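Local coordinates for protein immunoreactive 84kD antigen PG93 (Porphyromonas gingivalis, PDB 5M11) that is a metal-binding bacterial surface component essential to the type-IX secretion system, at residues Leu60-Ser66 / Ile79-Asn85. Residues are numbered along the deposited sequence; the frame is centred on the assembly and turned at random.
Sequences LSDTSVS and IYYASGN
Asp62 lays its CB over one face of the Tyr81 ring, a CH-pi contact 3.7 Å from the centroid and close to CG, CD1 and CD2, while Ile79 CG2 covers part of the opposite face. Tyr81 CB starts 3.7 Å from Ser64 O, and the ring, its CG anti to the carbonyl carbon (chi1 -66°), then runs along the bend of residues 60-66. Ser64 O lies at the ring edge beside CD1. Further out, Tyr81 CE1 touches Asp62 O, which CZ also nears, and, obliquely, Val65 CG2. At the tip, Tyr81 OH lies against Leu60 CG and CD2 and is hydrogen-bonded to Asp87 on the next strand, 86-89.

Beyond its CB, Asp62 directs OD2 to Ser83, within the 81-84 turn, and Asn85, just after it, taking bonds from opposite faces of the carboxylate plane: Asn85 ND2, 2.9 Å from OD2, comes almost straight (176°) with the oxygen in its amide plane, whereas Ser83 OG descends from well above the carboxylate. OD1 of Asp62 takes the backbone N of Thr63, which helps fix the carboxylate's rotation.

Beside this, Ala82 N binds Ser64 O (2.9 Å) and Ser66 N binds Tyr80 O (2.8 Å), flanking the non-hydrogen-bonded pair Val65-Tyr81. Val65 CG1 packs on Ile79 CG2 at 3.7 Å, and Ser66 CB lies at the edge of the Tyr80 ring.

The contact thus joins the approach to strand 65-71 with the type I turn Tyr81-Gly84 leaving strand 76-81, where the first two strands of a four-stranded antiparallel sheet pair, a blade of the N-terminal beta-propeller.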
ATOM      1  N   LEU A  60       9.868 -12.892   2.430  1.00 69.05           N
ATOM      2  CA  LEU A  60      10.533 -11.933   1.548  1.00 64.90           C
ATOM      3  C   LEU A  60      11.064 -10.760   2.370  1.00 67.19           C
ATOM      4  O   LEU A  60      10.503 -10.431   3.416  1.00 69.67           O
ATOM      5  CB  LEU A  60       9.582 -11.461   0.431  1.00 65.39           C
ATOM      6  CG  LEU A  60       9.541 -12.274  -0.890  1.00 68.13           C
ATOM      7  CD1 LEU A  60       9.061 -13.709  -0.687  1.00 70.58           C
ATOM      8  CD2 LEU A  60       8.607 -11.621  -1.870  1.00 70.84           C
ATOM      9  N   SER A  61      12.172 -10.169   1.920  1.00 60.46           N
ATOM     10  CA  SER A  61      12.901  -9.119   2.627  1.00 59.67           C
ATOM     11  C   SER A  61      12.460  -7.682   2.301  1.00 64.79           C
ATOM     12  O   SER A  61      12.891  -6.769   3.011  1.00 64.43           O
ATOM     13  CB  SER A  61      14.393  -9.244   2.342  1.00 59.92           C
ATOM     14  OG  SER A  61      14.853 -10.584   2.370  1.00 67.25           O
ATOM     15  N   ASP A  62      11.651  -7.463   1.236  1.00 63.23           N
ATOM     16  CA  ASP A  62      11.206  -6.114   0.833  1.00 64.26           C
ATOM     17  C   ASP A  62       9.825  -6.129   0.138  1.00 71.25           C
ATOM     18  O   ASP A  62       9.248  -7.205  -0.036  1.00 71.87           O
ATOM     19  CB  ASP A  62      12.261  -5.425  -0.055  1.00 62.80           C
ATOM     20  CG  ASP A  62      12.538  -3.988   0.346  1.00 70.78           C
ATOM     21  OD1 ASP A  62      11.577  -3.290   0.822  1.00 70.26           O
ATOM     22  OD2 ASP A  62      13.699  -3.547   0.182  1.00 77.03           O
ATOM     23  N   THR A  63       9.310  -4.943  -0.279  1.00 69.84           N
ATOM     24  CA  THR A  63       7.938  -4.810  -0.772  1.00 72.96           C
ATOM     25  C   THR A  63       7.693  -4.762  -2.321  1.00 76.15           C
ATOM     26  O   THR A  63       6.836  -5.545  -2.757  1.00 78.62           O
ATOM     27  CB  THR A  63       7.285  -3.566  -0.142  1.00 80.92           C
ATOM     28  OG1 THR A  63       7.464  -3.636   1.274  1.00 78.38           O
ATOM     29  CG2 THR A  63       5.781  -3.455  -0.446  1.00 84.58           C
ATOM     30  N   SER A  64       8.254  -3.816  -3.112  1.00 68.76           N
ATOM     31  CA  SER A  64       7.805  -3.756  -4.522  1.00 67.34           C
ATOM     32  C   SER A  64       8.733  -4.458  -5.494  1.00 68.59           C
ATOM     33  O   SER A  64       9.862  -4.011  -5.722  1.00 67.35           O
ATOM     34  CB  SER A  64       7.582  -2.320  -4.990  1.00 69.90           C
ATOM     35  OG  SER A  64       6.811  -1.576  -4.068  1.00 78.16           O
ATOM     36  N   VAL A  65       8.239  -5.541  -6.102  1.00 63.63           N
ATOM     37  CA  VAL A  65       9.025  -6.332  -7.046  1.00 59.74           C
ATOM     38  C   VAL A  65       9.079  -5.575  -8.395  1.00 64.70           C
ATOM     39  O   VAL A  65       8.045  -5.166  -8.916  1.00 67.34           O
ATOM     40  CB  VAL A  65       8.483  -7.777  -7.167  1.00 62.88           C
ATOM     41  CG1 VAL A  65       9.316  -8.596  -8.135  1.00 59.79           C
ATOM     42  CG2 VAL A  65       8.440  -8.456  -5.803  1.00 63.59           C
ATOM     43  N   SER A  66      10.307  -5.346  -8.904  1.00 58.21           N
ATOM     44  CA  SER A  66      10.640  -4.622 -10.129  1.00 55.94           C
ATOM     45  C   SER A  66      10.957  -5.573 -11.296  1.00 58.21           C
ATOM     46  O   SER A  66      10.977  -5.126 -12.440  1.00 59.66           O
ATOM     47  CB  SER A  66      11.831  -3.700  -9.862  1.00 58.12           C
ATOM     48  OG  SER A  66      12.285  -2.968 -10.990  1.00 66.49           O
ATOM     49  N   ILE A  79      14.684 -12.389  -7.221  1.00 45.25           N
ATOM     50  CA  ILE A  79      13.681 -11.329  -7.066  1.00 46.35           C
ATOM     51  C   ILE A  79      14.394  -9.997  -6.911  1.00 50.37           C
ATOM     52  O   ILE A  79      15.068  -9.780  -5.900  1.00 51.36           O
ATOM     53  CB  ILE A  79      12.699 -11.550  -5.877  1.00 52.09           C
ATOM     54  CG1 ILE A  79      12.047 -12.941  -5.891  1.00 54.34           C
ATOM     55  CG2 ILE A  79      11.638 -10.460  -5.868  1.00 53.75           C
ATOM     56  CD1 ILE A  79      11.632 -13.436  -4.534  1.00 57.73           C
ATOM     57  N   TYR A  80      14.244  -9.106  -7.895  1.00 45.18           N
ATOM     58  CA  TYR A  80      14.840  -7.777  -7.822  1.00 43.64           C
ATOM     59  C   TYR A  80      13.727  -6.762  -7.505  1.00 48.67           C
ATOM     60  O   TYR A  80      12.692  -6.697  -8.175  1.00 46.84           O
ATOM     61  CB  TYR A  80      15.637  -7.413  -9.097  1.00 41.79           C
ATOM     62  CG  TYR A  80      16.263  -6.040  -9.037  1.00 40.94           C
ATOM     63  CD1 TYR A  80      17.535  -5.858  -8.514  1.00 41.08           C
ATOM     64  CD2 TYR A  80      15.563  -4.911  -9.463  1.00 43.15           C
ATOM     65  CE1 TYR A  80      18.108  -4.586  -8.425  1.00 42.41           C
ATOM     66  CE2 TYR A  80      16.119  -3.632  -9.373  1.00 44.18           C
ATOM     67  CZ  TYR A  80      17.389  -3.472  -8.838  1.00 47.79           C
ATOM     68  OH  TYR A  80      17.931  -2.219  -8.718  1.00 40.62           O
ATOM     69  N   TYR A  81      13.977  -5.976  -6.464  1.00 47.34           N
ATOM     70  CA  TYR A  81      13.062  -4.972  -5.926  1.00 49.28           C
ATOM     71  C   TYR A  81      13.332  -3.569  -6.461  1.00 52.64           C
ATOM     72  O   TYR A  81      14.464  -3.250  -6.798  1.00 50.31           O
ATOM     73  CB  TYR A  81      13.181  -4.961  -4.393  1.00 50.63           C
ATOM     74  CG  TYR A  81      12.707  -6.247  -3.759  1.00 51.51           C
ATOM     75  CD1 TYR A  81      11.358  -6.450  -3.473  1.00 55.93           C
ATOM     76  CD2 TYR A  81      13.600  -7.272  -3.466  1.00 50.21           C
ATOM     77  CE1 TYR A  81      10.912  -7.636  -2.896  1.00 57.61           C
ATOM     78  CE2 TYR A  81      13.168  -8.464  -2.882  1.00 52.19           C
ATOM     79  CZ  TYR A  81      11.821  -8.639  -2.598  1.00 61.02           C
ATOM     80  OH  TYR A  81      11.389  -9.795  -2.000  1.00 60.22           O
ATOM     81  N   ALA A  82      12.289  -2.717  -6.488  1.00 51.61           N
ATOM     82  CA  ALA A  82      12.349  -1.310  -6.904  1.00 51.83           C
ATOM     83  C   ALA A  82      13.373  -0.523  -6.062  1.00 56.51           C
ATOM     84  O   ALA A  82      13.986   0.417  -6.549  1.00 56.45           O
ATOM     85  CB  ALA A  82      10.974  -0.677  -6.766  1.00 55.43           C
ATOM     86  N   SER A  83      13.574  -0.936  -4.814  1.00 53.82           N
ATOM     87  CA  SER A  83      14.498  -0.302  -3.894  1.00 54.67           C
ATOM     88  C   SER A  83      15.965  -0.710  -4.139  1.00 60.09           C
ATOM     89  O   SER A  83      16.837  -0.337  -3.345  1.00 63.61           O
ATOM     90  CB  SER A  83      14.105  -0.664  -2.466  1.00 58.85           C
ATOM     91  OG  SER A  83      14.375  -2.028  -2.179  1.00 64.29           O
ATOM     92  N   GLY A  84      16.222  -1.513  -5.164  1.00 52.67           N
ATOM     93  CA  GLY A  84      17.555  -2.035  -5.427  1.00 49.90           C
ATOM     94  C   GLY A  84      17.874  -3.323  -4.682  1.00 53.18           C
ATOM     95  O   GLY A  84      18.910  -3.956  -4.936  1.00 52.68           O
ATOM     96  N   ASN A  85      16.991  -3.741  -3.772  1.00 49.38           N
ATOM     97  CA  ASN A  85      17.170  -4.983  -3.020  1.00 48.84           C
ATOM     98  C   ASN A  85      17.003  -6.231  -3.895  1.00 51.15           C
ATOM     99  O   ASN A  85      16.302  -6.200  -4.909  1.00 52.72           O
ATOM    100  CB  ASN A  85      16.166  -5.041  -1.880  1.00 52.00           C
ATOM    101  CG  ASN A  85      16.690  -5.644  -0.614  1.00 58.02           C
ATOM    102  OD1 ASN A  85      17.658  -6.414  -0.588  1.00 50.39           O
ATOM    103  ND2 ASN A  85      16.025  -5.326   0.468  1.00 51.57           N
TER